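Local atomic coordinates of fiber KNOB domain (Avirulent turkey hemorrhagic enteritis virus, PDB entry 4D63), a protein that forms the trimeric head of the turkey adenovirus 3 fibre and binds sialic acid, probably serving in attachment to host cells. Residues T59-V64 with S102-S107; E134-N139 with N170-K175. All blocks are in the same frame, centred on the assembly; numbering follows the deposited sequence.

Contact 1 (T59-V64 with S102-S107); sequences TKTAKV and SADFLS
A type I beta turn, Thr59 to Ala62, closes the hairpin between strands 53-59 and 64-71 and rests against the short 3-10 segment 102-104 of the fibre head, where Asp104 receives both threonine hydroxyls of the turn. Asp104 OD1 is gripped by two donors: Thr61 OG1 reaches it at 2.7 Å on the syn side of the carboxylate, 21° out of its plane, while Thr59 OG1 comes from above the plane at 2.8 Å. Threonine suits both places because its hydroxyl sits close to the backbone; in each, OG1 lies between the backbone N and the carbonyl carbon (chi1 71° in Thr59, 68° in Thr61). While donating to Asp104, Thr59 OG1 also accepts from Thr61 N, which makes an ST turn, and from Lys63 N at 3.0 Å. Asp104 OD2 accepts a hydrogen bond from the backbone N of Arg101, so both oxygens of this buried acid are engaged, which should restrain its rotation. A water accepts from Lys60 N and donates to Asp104 O. The Lys60 chain passes over Ala103 O and crosses Leu106 at about a right angle. Beside the acid, methyl meets methyl: Thr61 CG2 lies 3.6 Å from Ala103 CB.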
loop_
_atom_site.group_PDB
_atom_site.type_symbol
_atom_site.label_atom_id
_atom_site.label_comp_id
_atom_site.label_asym_id
_atom_site.label_seq_id
_atom_site.Cartn_x
_atom_site.Cartn_y
_atom_site.Cartn_z
ATOM N N THR A 59 18.772 9.436 -12.465
ATOM C CA THR A 59 19.593 8.355 -11.931
ATOM C C THR A 59 21.042 8.502 -12.365
ATOM O O THR A 59 21.356 9.337 -13.202
ATOM C CB THR A 59 19.107 6.979 -12.430
ATOM O OG1 THR A 59 19.403 6.851 -13.821
ATOM C CG2 THR A 59 17.574 6.799 -12.213
ATOM N N LYS A 60 21.894 7.647 -11.800
ATOM C CA LYS A 60 23.315 7.529 -12.148
ATOM C C LYS A 60 23.568 7.338 -13.634
ATOM O O LYS A 60 24.606 7.727 -14.130
ATOM C CB LYS A 60 23.970 6.348 -11.406
ATOM C CG LYS A 60 24.839 6.702 -10.201
ATOM C CD LYS A 60 25.337 5.422 -9.505
ATOM C CE LYS A 60 26.652 5.608 -8.736
ATOM N NZ LYS A 60 26.541 6.483 -7.515
ATOM N N THR A 61 22.645 6.696 -14.336
ATOM C CA THR A 61 22.808 6.487 -15.766
ATOM C C THR A 61 22.008 7.529 -16.529
ATOM O O THR A 61 21.705 7.333 -17.695
ATOM C CB THR A 61 22.355 5.068 -16.193
ATOM O OG1 THR A 61 20.939 4.933 -16.058
ATOM C CG2 THR A 61 23.033 4.008 -15.347
ATOM N N ALA A 62 21.654 8.631 -15.872
ATOM C CA ALA A 62 20.918 9.702 -16.521
ATOM C C ALA A 62 19.487 9.332 -16.940
ATOM O O ALA A 62 18.887 10.037 -17.765
ATOM C CB ALA A 62 21.695 10.222 -17.722
ATOM N N LYS A 63 18.925 8.249 -16.391
ATOM C CA LYS A 63 17.493 8.010 -16.570
ATOM C C LYS A 63 16.751 9.105 -15.809
ATOM O O LYS A 63 17.101 9.446 -14.698
ATOM C CB LYS A 63 17.044 6.614 -16.103
ATOM C CG LYS A 63 15.641 6.290 -16.616
ATOM C CD LYS A 63 15.064 4.929 -16.197
ATOM C CE LYS A 63 14.036 4.444 -17.228
ATOM N NZ LYS A 63 12.661 4.201 -16.693
ATOM N N VAL A 64 15.719 9.643 -16.427
ATOM C CA VAL A 64 14.887 10.680 -15.840
ATOM C C VAL A 64 13.617 10.000 -15.315
ATOM O O VAL A 64 12.926 9.304 -16.075
ATOM C CB VAL A 64 14.507 11.720 -16.924
ATOM C CG1 VAL A 64 13.533 12.764 -16.400
ATOM C CG2 VAL A 64 15.769 12.377 -17.485
ATOM N N SER A 102 20.895 -2.504 -13.208
ATOM C CA SER A 102 21.988 -2.707 -12.260
ATOM C C SER A 102 22.793 -1.454 -12.034
ATOM O O SER A 102 23.092 -1.114 -10.912
ATOM C CB SER A 102 22.996 -3.755 -12.788
ATOM O OG SER A 102 22.384 -4.992 -13.097
ATOM N N ALA A 103 23.157 -0.797 -13.127
ATOM C CA ALA A 103 23.998 0.394 -13.098
ATOM C C ALA A 103 23.382 1.616 -12.369
ATOM O O ALA A 103 24.126 2.529 -11.968
ATOM C CB ALA A 103 24.380 0.768 -14.529
ATOM N N ASP A 104 22.045 1.631 -12.216
ATOM C CA ASP A 104 21.333 2.606 -11.356
ATOM C C ASP A 104 21.426 2.309 -9.818
ATOM O O ASP A 104 21.059 3.165 -8.996
ATOM C CB ASP A 104 19.853 2.700 -11.773
ATOM C CG ASP A 104 19.664 3.139 -13.222
ATOM O OD1 ASP A 104 20.166 4.216 -13.545
ATOM O OD2 ASP A 104 19.011 2.418 -14.042
ATOM N N PHE A 105 21.900 1.117 -9.431
ATOM C CA PHE A 105 21.976 0.731 -8.015
ATOM C C PHE A 105 23.365 0.880 -7.445
ATOM O O PHE A 105 24.370 0.773 -8.159
ATOM C CB PHE A 105 21.601 -0.742 -7.792
ATOM C CG PHE A 105 20.287 -1.136 -8.380
ATOM C CD1 PHE A 105 19.168 -0.344 -8.199
ATOM C CD2 PHE A 105 20.174 -2.300 -9.121
ATOM C CE1 PHE A 105 17.954 -0.704 -8.760
ATOM C CE2 PHE A 105 18.973 -2.661 -9.690
ATOM C CZ PHE A 105 17.858 -1.862 -9.507
ATOM N N LEU A 106 23.413 1.061 -6.136
ATOM C CA LEU A 106 24.670 1.039 -5.411
ATOM C C LEU A 106 25.155 -0.380 -5.245
ATOM O O LEU A 106 24.359 -1.330 -5.193
ATOM C CB LEU A 106 24.538 1.694 -4.034
ATOM C CG LEU A 106 24.229 3.186 -4.051
ATOM C CD1 LEU A 106 24.248 3.717 -2.634
ATOM C CD2 LEU A 106 25.200 3.981 -4.911
ATOM N N SER A 107 26.480 -0.484 -5.164
ATOM C CA SER A 107 27.200 -1.715 -4.852
ATOM C C SER A 107 28.064 -1.510 -3.586
ATOM O O SER A 107 28.774 -0.502 -3.475
ATOM C CB SER A 107 28.084 -2.102 -6.033
ATOM O OG SER A 107 28.162 -3.507 -6.141
HETATM O O HOH W 1 20.870 5.788 -9.819
#

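Contact 2 (E134-N139 with N170-K175); sequences EVILEN and NIKMIK
Strand 129-137 runs antiparallel to strand 171-176 where 134-139 meets 170-175. Glu134 and Lys175 form a hydrogen-bonded pair, with Lys175 N to Glu134 O at 2.8 Å, and Ile136 N continues the pattern to Met173 O at 2.7 Å. Then Ile136 O accepts twice, from Lys172 N at 2.8 Å and Met173 N at 3.2 Å, both in the plane of its carbonyl. Two residues thus face one, a classic beta bulge, and the register slips so that Leu137 pairs with Ile171 while the chain turns a corner at Lys172. Past the bulge Glu138 N still reaches Asn170 O, at 3.0 Å.

Branched aliphatic residues fill the face bearing Val135 and Ile174. Val135 CG1, anti to its own N (chi1 170°), presses against the CG1-CD1 arm of Ile171, nearest at CD1 (3.2 Å), tighter than usual van der Waals contact. Two residues on, past the bulge, the Leu137 and Ile171 side chains diverge at their roots, yet Leu137 CD2 still packs on Ile171 CG1 at 3.8 Å; Val167 covers both Val135 and Leu137, and Tyr114 lies against Ile171 and Ile174.

The opposite face, with Glu134, Ile136, Met173 and Lys175, is partly exposed, which suits long flexible chains such as Met173 and Lys175, whose ends lead away. Ile136 CG1 runs beside Met173 CB at 4.0 Å, the two side chains pointing the same way. Glu134 and Lys175 also lie alongside each other, yet their charged ends part: Lys175 NZ makes a salt bridge to Glu99, and Glu134 OE2 is hydrogen-bonded to Ser142 OG.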
loop_
_atom_site.group_PDB
_atom_site.type_symbol
_atom_site.label_atom_id
_atom_site.label_comp_id
_atom_site.label_asym_id
_atom_site.label_seq_id
_atom_site.Cartn_x
_atom_site.Cartn_y
_atom_site.Cartn_z
ATOM N N GLU A 134 8.766 -6.572 -11.249
ATOM C CA GLU A 134 9.240 -7.701 -11.979
ATOM C C GLU A 134 10.742 -7.575 -11.928
ATOM O O GLU A 134 11.295 -6.537 -12.262
ATOM C CB GLU A 134 8.711 -7.702 -13.412
ATOM C CG GLU A 134 9.093 -8.959 -14.155
ATOM C CD GLU A 134 8.454 -9.080 -15.516
ATOM O OE1 GLU A 134 7.818 -8.110 -15.994
ATOM O OE2 GLU A 134 8.601 -10.166 -16.104
ATOM N N VAL A 135 11.386 -8.635 -11.457
ATOM C CA VAL A 135 12.813 -8.664 -11.206
ATOM C C VAL A 135 13.397 -9.580 -12.269
ATOM O O VAL A 135 13.072 -10.761 -12.295
ATOM C CB VAL A 135 13.054 -9.222 -9.806
ATOM C CG1 VAL A 135 14.521 -9.509 -9.592
ATOM C CG2 VAL A 135 12.546 -8.232 -8.760
ATOM N N ILE A 136 14.189 -9.017 -13.185
ATOM C CA ILE A 136 14.769 -9.772 -14.303
ATOM C C ILE A 136 16.197 -10.192 -13.921
ATOM O O ILE A 136 17.033 -9.322 -13.634
ATOM C CB ILE A 136 14.917 -8.935 -15.609
ATOM C CG1 ILE A 136 13.745 -8.005 -15.896
ATOM C CG2 ILE A 136 15.160 -9.844 -16.806
ATOM C CD1 ILE A 136 12.444 -8.710 -16.018
ATOM N N LEU A 137 16.481 -11.495 -13.944
ATOM C CA LEU A 137 17.830 -12.002 -13.667
ATOM C C LEU A 137 18.722 -11.922 -14.905
ATOM O O LEU A 137 18.232 -11.773 -16.036
ATOM C CB LEU A 137 17.760 -13.447 -13.168
ATOM C CG LEU A 137 17.035 -13.697 -11.852
ATOM C CD1 LEU A 137 17.287 -15.109 -11.376
ATOM C CD2 LEU A 137 17.491 -12.720 -10.788
ATOM N N GLU A 138 20.034 -12.050 -14.706
ATOM C CA GLU A 138 20.996 -12.011 -15.833
ATOM C C GLU A 138 20.782 -13.094 -16.911
ATOM O O GLU A 138 21.091 -12.862 -18.081
ATOM C CB GLU A 138 22.445 -12.003 -15.338
ATOM C CG GLU A 138 23.012 -10.582 -15.290
ATOM C CD GLU A 138 24.165 -10.409 -14.320
ATOM O OE1 GLU A 138 24.820 -11.415 -13.967
ATOM O OE2 GLU A 138 24.410 -9.249 -13.910
ATOM N N ASN A 139 20.227 -14.236 -16.512
ATOM C CA ASN A 139 19.877 -15.323 -17.430
ATOM C C ASN A 139 18.470 -15.145 -18.025
ATOM O O ASN A 139 17.856 -16.108 -18.506
ATOM C CB ASN A 139 19.956 -16.665 -16.699
ATOM C CG ASN A 139 18.895 -16.807 -15.629
ATOM O OD1 ASN A 139 18.081 -15.906 -15.431
ATOM N ND2 ASN A 139 18.908 -17.930 -14.911
ATOM N N ASN A 170 21.749 -13.205 -9.884
ATOM C CA ASN A 170 21.943 -11.759 -9.854
ATOM C C ASN A 170 20.922 -11.027 -10.742
ATOM O O ASN A 170 20.570 -11.499 -11.833
ATOM C CB ASN A 170 23.345 -11.381 -10.345
ATOM C CG ASN A 170 24.444 -11.799 -9.386
ATOM O OD1 ASN A 170 24.199 -12.193 -8.240
ATOM N ND2 ASN A 170 25.678 -11.703 -9.856
ATOM N N ILE A 171 20.509 -9.846 -10.288
ATOM C CA ILE A 171 19.471 -9.060 -10.945
ATOM C C ILE A 171 20.079 -8.125 -11.990
ATOM O O ILE A 171 21.027 -7.392 -11.710
ATOM C CB ILE A 171 18.623 -8.324 -9.878
ATOM C CG1 ILE A 171 17.805 -9.369 -9.115
ATOM C CG2 ILE A 171 17.681 -7.292 -10.482
ATOM C CD1 ILE A 171 17.150 -8.841 -7.861
ATOM N N LYS A 172 19.531 -8.198 -13.203
ATOM C CA LYS A 172 19.875 -7.316 -14.318
ATOM C C LYS A 172 18.991 -6.040 -14.258
ATOM O O LYS A 172 19.398 -4.936 -14.621
ATOM C CB LYS A 172 19.619 -8.078 -15.638
ATOM C CG LYS A 172 20.137 -7.420 -16.922
ATOM C CD LYS A 172 19.134 -7.480 -18.090
ATOM C CE LYS A 172 18.841 -8.899 -18.586
ATOM N NZ LYS A 172 20.042 -9.554 -19.184
ATOM N N MET A 173 17.764 -6.199 -13.797
ATOM C CA MET A 173 16.811 -5.127 -13.952
ATOM C C MET A 173 15.623 -5.359 -13.033
ATOM O O MET A 173 15.210 -6.502 -12.810
ATOM C CB MET A 173 16.373 -5.048 -15.426
ATOM C CG MET A 173 15.203 -4.120 -15.719
ATOM S SD MET A 173 14.764 -4.028 -17.472
ATOM C CE MET A 173 15.650 -2.606 -18.072
ATOM N N ILE A 174 15.095 -4.268 -12.506
ATOM C CA ILE A 174 13.871 -4.274 -11.752
ATOM C C ILE A 174 12.916 -3.361 -12.502
ATOM O O ILE A 174 13.262 -2.199 -12.789
ATOM C CB ILE A 174 14.126 -3.746 -10.316
ATOM C CG1 ILE A 174 15.080 -4.706 -9.589
ATOM C CG2 ILE A 174 12.848 -3.623 -9.530
ATOM C CD1 ILE A 174 15.530 -4.248 -8.224
ATOM N N LYS A 175 11.731 -3.878 -12.812
ATOM C CA LYS A 175 10.632 -3.068 -13.347
ATOM C C LYS A 175 9.551 -2.818 -12.289
ATOM O O LYS A 175 9.010 -3.763 -11.694
ATOM C CB LYS A 175 9.972 -3.789 -14.503
ATOM C CG LYS A 175 10.872 -4.096 -15.687
ATOM C CD LYS A 175 10.038 -4.654 -16.837
ATOM C CE LYS A 175 10.916 -5.044 -18.018
ATOM N NZ LYS A 175 10.451 -4.412 -19.276
#

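In the fold
Contact 1 closes before contact 2 opens along the chain, and their centres lie about 14 Å apart in the same head domain. Strand 98-101 connects them: it leads straight into 102-107 and is the antiparallel neighbour of strand 171-176, which in turn pairs with 129-137. Where they meet, Ser102 N probably hydrogen-bonds to Lys172 O, so the start of the 3-10 segment sits beside the corner at Lys172, and Phe105 CZ packs on Ile174 CD1. The hairpin turn at 59-64 lies farther along the sheet order, so 102-107 bridges distant strands of one antiparallel sheet. Leu106 also touches Pro90 of a second subunit, placing contact 1 near the trimer interface.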